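Side-chain contacts in endoglucanase E (Clostridium thermocellum, PDB 2WAO), which probably removes acetyl groups from plant cell-wall polysaccharides through its carbohydrate esterase domain, which also binds cellulose chains, and belongs to an enzyme that cleaves beta-1,4-glucans: residues G301-G306 with I313-L318; R16-D21 with S203-D208. All coordinates share one frame; numbering follows the deposited sequence.

Contact 1 of 2, residues G301-G306 with I313-L318; sequences GSTGYG and IATHQL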
loop_
_atom_site.group_PDB
_atom_site.type_symbol
_atom_site.label_atom_id
_atom_site.label_comp_id
_atom_site.label_asym_id
_atom_site.label_seq_id
_atom_site.Cartn_x
_atom_site.Cartn_y
_atom_site.Cartn_z
ATOM N N GLY A 301 -21.581 8.133 -3.525
ATOM C CA GLY A 301 -21.492 9.476 -4.093
ATOM C C GLY A 301 -21.566 10.608 -3.091
ATOM O O GLY A 301 -21.131 11.728 -3.385
ATOM N N SER A 302 -22.073 10.319 -1.902
ATOM C CA SER A 302 -22.137 11.334 -0.849
ATOM C C SER A 302 -20.725 11.726 -0.332
ATOM O O SER A 302 -20.569 12.772 0.328
ATOM C CB SER A 302 -23.033 10.885 0.281
ATOM O OG SER A 302 -22.319 9.982 1.099
ATOM N N THR A 303 -19.705 10.909 -0.652
ATOM C CA THR A 303 -18.319 11.278 -0.324
ATOM C C THR A 303 -17.457 11.513 -1.568
ATOM O O THR A 303 -16.204 11.436 -1.516
ATOM C CB THR A 303 -17.627 10.248 0.606
ATOM O OG1 THR A 303 -17.792 8.927 0.049
ATOM C CG2 THR A 303 -18.251 10.331 2.025
ATOM N N GLY A 304 -18.126 11.818 -2.663
ATOM C CA GLY A 304 -17.476 12.106 -3.959
ATOM C C GLY A 304 -16.763 10.892 -4.537
ATOM O O GLY A 304 -16.976 9.759 -4.080
ATOM N N TYR A 305 -15.960 11.126 -5.577
ATOM C CA TYR A 305 -15.255 10.048 -6.296
ATOM C C TYR A 305 -13.952 10.582 -6.836
ATOM O O TYR A 305 -13.850 11.763 -7.170
ATOM C CB TYR A 305 -16.015 9.604 -7.552
ATOM C CG TYR A 305 -17.335 8.954 -7.321
ATOM C CD1 TYR A 305 -17.417 7.625 -6.881
ATOM C CD2 TYR A 305 -18.511 9.670 -7.569
ATOM C CE1 TYR A 305 -18.710 7.014 -6.697
ATOM C CE2 TYR A 305 -19.753 9.106 -7.379
ATOM C CZ TYR A 305 -19.852 7.792 -6.951
ATOM O OH TYR A 305 -21.118 7.267 -6.772
ATOM N N GLY A 306 -12.977 9.684 -6.984
ATOM C CA GLY A 306 -11.732 10.032 -7.662
ATOM C C GLY A 306 -11.756 9.515 -9.087
ATOM O O GLY A 306 -12.809 9.129 -9.609
ATOM N N ILE A 313 -10.483 10.800 -1.083
ATOM C CA ILE A 313 -9.824 10.794 0.221
ATOM C C ILE A 313 -10.850 10.652 1.344
ATOM O O ILE A 313 -10.611 9.917 2.316
ATOM C CB ILE A 313 -8.912 12.004 0.397
ATOM C CG1 ILE A 313 -7.647 11.746 -0.448
ATOM C CG2 ILE A 313 -8.489 12.140 1.884
ATOM C CD1 ILE A 313 -6.917 12.975 -0.772
ATOM N N ALA A 314 -11.997 11.342 1.227
ATOM C CA ALA A 314 -13.026 11.146 2.234
ATOM C C ALA A 314 -13.464 9.691 2.432
ATOM O O ALA A 314 -13.657 9.237 3.567
ATOM C CB ALA A 314 -14.260 12.072 1.924
ATOM N N THR A 315 -13.636 8.976 1.322
ATOM C CA THR A 315 -14.017 7.570 1.365
ATOM C C THR A 315 -12.856 6.731 1.998
ATOM O O THR A 315 -13.121 5.897 2.872
ATOM C CB THR A 315 -14.370 7.057 -0.025
ATOM O OG1 THR A 315 -15.598 7.683 -0.489
ATOM C CG2 THR A 315 -14.587 5.511 0.010
ATOM N N HIS A 316 -11.606 7.015 1.624
ATOM C CA HIS A 316 -10.444 6.384 2.285
ATOM C C HIS A 316 -10.438 6.626 3.788
ATOM O O HIS A 316 -10.160 5.709 4.557
ATOM C CB HIS A 316 -9.115 6.827 1.662
ATOM C CG HIS A 316 -8.790 6.142 0.362
ATOM N ND1 HIS A 316 -8.190 4.899 0.312
ATOM C CD2 HIS A 316 -8.936 6.544 -0.932
ATOM C CE1 HIS A 316 -7.951 4.571 -0.950
ATOM N NE2 HIS A 316 -8.425 5.535 -1.729
ATOM N N GLN A 317 -10.780 7.855 4.207
ATOM C CA GLN A 317 -10.845 8.164 5.609
ATOM C C GLN A 317 -11.913 7.326 6.314
ATOM O O GLN A 317 -11.630 6.779 7.339
ATOM C CB GLN A 317 -11.012 9.672 5.850
ATOM C CG GLN A 317 -9.735 10.413 5.431
ATOM C CD GLN A 317 -9.887 11.907 5.459
ATOM O OE1 GLN A 317 -10.847 12.457 4.914
ATOM N NE2 GLN A 317 -8.926 12.589 6.089
ATOM N N LEU A 318 -13.111 7.226 5.750
ATOM C CA LEU A 318 -14.168 6.365 6.321
ATOM C C LEU A 318 -13.703 4.899 6.462
ATOM O O LEU A 318 -13.999 4.217 7.451
ATOM C CB LEU A 318 -15.431 6.393 5.459
ATOM C CG LEU A 318 -16.258 7.701 5.451
ATOM C CD1 LEU A 318 -17.524 7.479 4.659
ATOM C CD2 LEU A 318 -16.529 8.172 6.918
HETATM O O HOH W 1 -15.388 7.741 -3.126
#

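Contact 2 of 2, residues R16-D21 with S203-D208; sequences RFDFSD and SGVRWD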
loop_
_atom_site.group_PDB
_atom_site.type_symbol
_atom_site.label_atom_id
_atom_site.label_comp_id
_atom_site.label_asym_id
_atom_site.label_seq_id
_atom_site.Cartn_x
_atom_site.Cartn_y
_atom_site.Cartn_z
ATOM N N ARG A 16 9.452 -3.128 1.241
ATOM C CA ARG A 16 10.243 -4.164 0.600
ATOM C C ARG A 16 11.336 -3.510 -0.217
ATOM O O ARG A 16 11.078 -2.912 -1.277
ATOM C CB ARG A 16 9.381 -5.111 -0.272
ATOM C CG ARG A 16 8.358 -5.915 0.552
ATOM C CD ARG A 16 7.671 -6.890 -0.368
ATOM N NE ARG A 16 6.700 -7.745 0.318
ATOM C CZ ARG A 16 6.071 -8.718 -0.318
ATOM N NH1 ARG A 16 6.349 -8.920 -1.604
ATOM N NH2 ARG A 16 5.173 -9.488 0.314
ATOM N N PHE A 17 12.557 -3.563 0.303
ATOM C CA PHE A 17 13.695 -2.972 -0.419
ATOM C C PHE A 17 14.670 -4.073 -0.880
ATOM O O PHE A 17 14.815 -5.093 -0.196
ATOM C CB PHE A 17 14.420 -1.916 0.440
ATOM C CG PHE A 17 13.716 -0.591 0.530
ATOM C CD1 PHE A 17 14.163 0.522 -0.200
ATOM C CD2 PHE A 17 12.647 -0.421 1.391
ATOM C CE1 PHE A 17 13.511 1.775 -0.098
ATOM C CE2 PHE A 17 11.972 0.822 1.477
ATOM C CZ PHE A 17 12.429 1.923 0.762
ATOM N N ASP A 18 15.304 -3.852 -2.038
ATOM C CA ASP A 18 16.404 -4.659 -2.528
ATOM C C ASP A 18 17.719 -3.901 -2.269
ATOM O O ASP A 18 17.879 -2.738 -2.694
ATOM C CB ASP A 18 16.192 -4.891 -4.019
ATOM C CG ASP A 18 17.367 -5.566 -4.718
ATOM O OD1 ASP A 18 18.033 -6.447 -4.139
ATOM O OD2 ASP A 18 17.583 -5.225 -5.910
ATOM N N PHE A 19 18.656 -4.551 -1.580
ATOM C CA PHE A 19 19.935 -3.891 -1.237
ATOM C C PHE A 19 21.118 -4.430 -2.065
ATOM O O PHE A 19 22.282 -4.187 -1.726
ATOM C CB PHE A 19 20.169 -4.045 0.276
ATOM C CG PHE A 19 19.145 -3.324 1.130
ATOM C CD1 PHE A 19 19.285 -1.964 1.394
ATOM C CD2 PHE A 19 18.037 -4.003 1.672
ATOM C CE1 PHE A 19 18.374 -1.269 2.193
ATOM C CE2 PHE A 19 17.101 -3.312 2.471
ATOM C CZ PHE A 19 17.276 -1.937 2.730
ATOM N N SER A 20 20.832 -5.108 -3.171
ATOM C CA SER A 20 21.880 -5.820 -3.912
ATOM C C SER A 20 22.868 -4.876 -4.630
ATOM O O SER A 20 24.024 -5.227 -4.825
ATOM C CB SER A 20 21.286 -6.869 -4.852
ATOM O OG SER A 20 20.605 -6.273 -5.932
ATOM N N ASP A 21 22.417 -3.669 -4.970
ATOM C CA ASP A 21 23.263 -2.672 -5.639
ATOM C C ASP A 21 23.881 -1.719 -4.606
ATOM O O ASP A 21 23.158 -0.960 -3.956
ATOM C CB ASP A 21 22.422 -1.875 -6.630
ATOM C CG ASP A 21 23.253 -0.881 -7.464
ATOM O OD1 ASP A 21 24.453 -0.645 -7.167
ATOM O OD2 ASP A 21 22.694 -0.318 -8.417
ATOM N N SER A 203 11.216 -7.204 -12.207
ATOM C CA SER A 203 12.537 -7.737 -12.475
ATOM C C SER A 203 12.866 -9.048 -11.781
ATOM O O SER A 203 13.999 -9.556 -11.869
ATOM C CB SER A 203 13.608 -6.668 -12.243
ATOM O OG SER A 203 13.680 -6.323 -10.889
ATOM N N GLY A 204 11.882 -9.612 -11.102
ATOM C CA GLY A 204 12.031 -10.965 -10.563
ATOM C C GLY A 204 12.880 -11.082 -9.306
ATOM O O GLY A 204 13.435 -12.147 -9.050
ATOM N N VAL A 205 13.002 -10.000 -8.532
ATOM C CA VAL A 205 13.783 -10.065 -7.265
ATOM C C VAL A 205 12.826 -10.525 -6.164
ATOM O O VAL A 205 11.886 -9.813 -5.847
ATOM C CB VAL A 205 14.435 -8.723 -6.910
ATOM C CG1 VAL A 205 15.114 -8.776 -5.500
ATOM C CG2 VAL A 205 15.444 -8.341 -7.998
ATOM N N ARG A 206 13.060 -11.723 -5.635
ATOM C CA ARG A 206 12.185 -12.345 -4.628
ATOM C C ARG A 206 12.363 -11.720 -3.267
ATOM O O ARG A 206 13.488 -11.437 -2.859
ATOM C CB ARG A 206 12.464 -13.836 -4.527
ATOM C CG ARG A 206 11.942 -14.546 -5.752
ATOM C CD ARG A 206 11.784 -16.035 -5.535
ATOM N NE ARG A 206 10.982 -16.564 -6.630
ATOM C CZ ARG A 206 9.747 -17.057 -6.538
ATOM N NH1 ARG A 206 9.101 -17.170 -5.367
ATOM N NH2 ARG A 206 9.180 -17.487 -7.655
ATOM N N TRP A 207 11.243 -11.538 -2.576
ATOM C CA TRP A 207 11.211 -11.019 -1.189
ATOM C C TRP A 207 11.460 -12.122 -0.152
ATOM O O TRP A 207 10.936 -13.239 -0.276
ATOM C CB TRP A 207 9.812 -10.421 -0.922
ATOM C CG TRP A 207 9.612 -9.964 0.459
ATOM C CD1 TRP A 207 8.675 -10.440 1.347
ATOM C CD2 TRP A 207 10.332 -8.915 1.147
ATOM N NE1 TRP A 207 8.773 -9.758 2.521
ATOM C CE2 TRP A 207 9.771 -8.818 2.440
ATOM C CE3 TRP A 207 11.403 -8.053 0.786
ATOM C CZ2 TRP A 207 10.230 -7.880 3.411
ATOM C CZ3 TRP A 207 11.872 -7.127 1.736
ATOM C CH2 TRP A 207 11.269 -7.050 3.046
ATOM N N ASP A 208 12.274 -11.818 0.863
ATOM C CA ASP A 208 12.523 -12.785 1.932
ATOM C C ASP A 208 11.496 -12.466 3.021
ATOM O O ASP A 208 11.568 -11.402 3.666
ATOM C CB ASP A 208 13.943 -12.661 2.452
ATOM C CG ASP A 208 14.223 -13.578 3.629
ATOM O OD1 ASP A 208 13.311 -14.326 4.085
ATOM O OD2 ASP A 208 15.374 -13.534 4.082
#

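Contact 1 of 2, residues G301-G306 with I313-L318
Thr303 meets Ala314, Thr315 and Leu318 in a small surface contact, part polar and part aliphatic. It joins the loop after strand 291-295 to the first turns of helix 313-331. The loop makes a type I beta turn from Gly301 to Gly304, and the Gly304 N to Gly301 O bond is 3.1 Å long. Thr303 is the third residue of this turn and reaches for the helix.

The two threonine side chains cross at about a right angle. Thr303 OG1 and Thr315 OG1 lie 2.6 Å apart, close enough for a hydrogen bond. Thr303 OG1 sits between its own backbone N and carbonyl carbon (chi1 51°), a rotation that turns CG2 toward Leu318. Thr303 CG2 and Leu318 CD1 meet tip to tip, 3.9 Å apart. The methyl of Ala314 also packs against the threonine stem, with Ala314 CB 4.0 Å from Thr303 CB.

One water makes a polar link. It accepts from Thr315 OG1 at 2.6 Å and donates to Gly304 O at 2.7 Å. The buried Thr315 hydroxyl faces both the side chain and the backbone of the loop. Ser312 OG adds a further tie, bonded to Thr303 O and Thr315 N.

The connection between the segments carries Asp308, Trp309 and His310 of the glycan pocket. Such a loop, leading from the last sheet strand into the final helix, is consistent with the histidine-bearing region of SGNH hydrolases.

Contact 2 of 2, residues R16-D21 with S203-D208
Asp18 OD1, which touches Val205 across the contact, is gripped twice by Ser20. Ser20 OG reaches Asp18 OD1 at 3.1 Å on the syn side, Ser20 N at 3.3 Å from well above the carboxylate plane. Both come from the same face; the backbone bond makes an Asx turn. The Asp18 and Val205 side chains cross at about a right angle, Asp18 OD1 4.0 Å from Val205 CG1. Gly204 and Val205 form a G1 beta bulge facing Leu200.

Most of the contact is Arg16 slanting over one face of the Trp207 indole. Chi2 (-175°) and chi3 (178°) are both trans, which runs the arginine straight out across the ring. Arg16 CG stands over the six-membered ring, 3.6 Å from its centroid, in a CH-pi contact. Farther out, the guanidinium stacks flat, its plane 6° from that of the ring. Arg16 CZ lies 4.0 Å from the centroid of the five-membered ring, a cation-pi contact.

The same guanidinium is fixed from the esterase side. NH2 forms a salt bridge with Glu126, and NH1 bonds Tyr196 O and Tyr198 O. This is an arginine-tryptophan cation-pi stack at the junction of the N-terminal beta domain and the SGNH hydrolase fold.

The two contacts lie on opposite sides of the chain's centre, about 35 Å apart between centres and about 19 Å between nearest atoms. They do not touch. Contact 2 brings together parts of the two family regions, 182 residues apart in sequence. Contact 1 is local, with six residues between its segments, and lies wholly within the GDSL-like region. Contact 1 is also tied to the sugar site: the Thr315 side chain is about 9 Å from a bound glucose unit, and the chain between its segments lines the glycan pocket. Contact 2 contributes no residue to that pocket; its link to the hydrolase fold runs through strands 123-129 and 168-174 and the loop carrying Tyr196 and Tyr198.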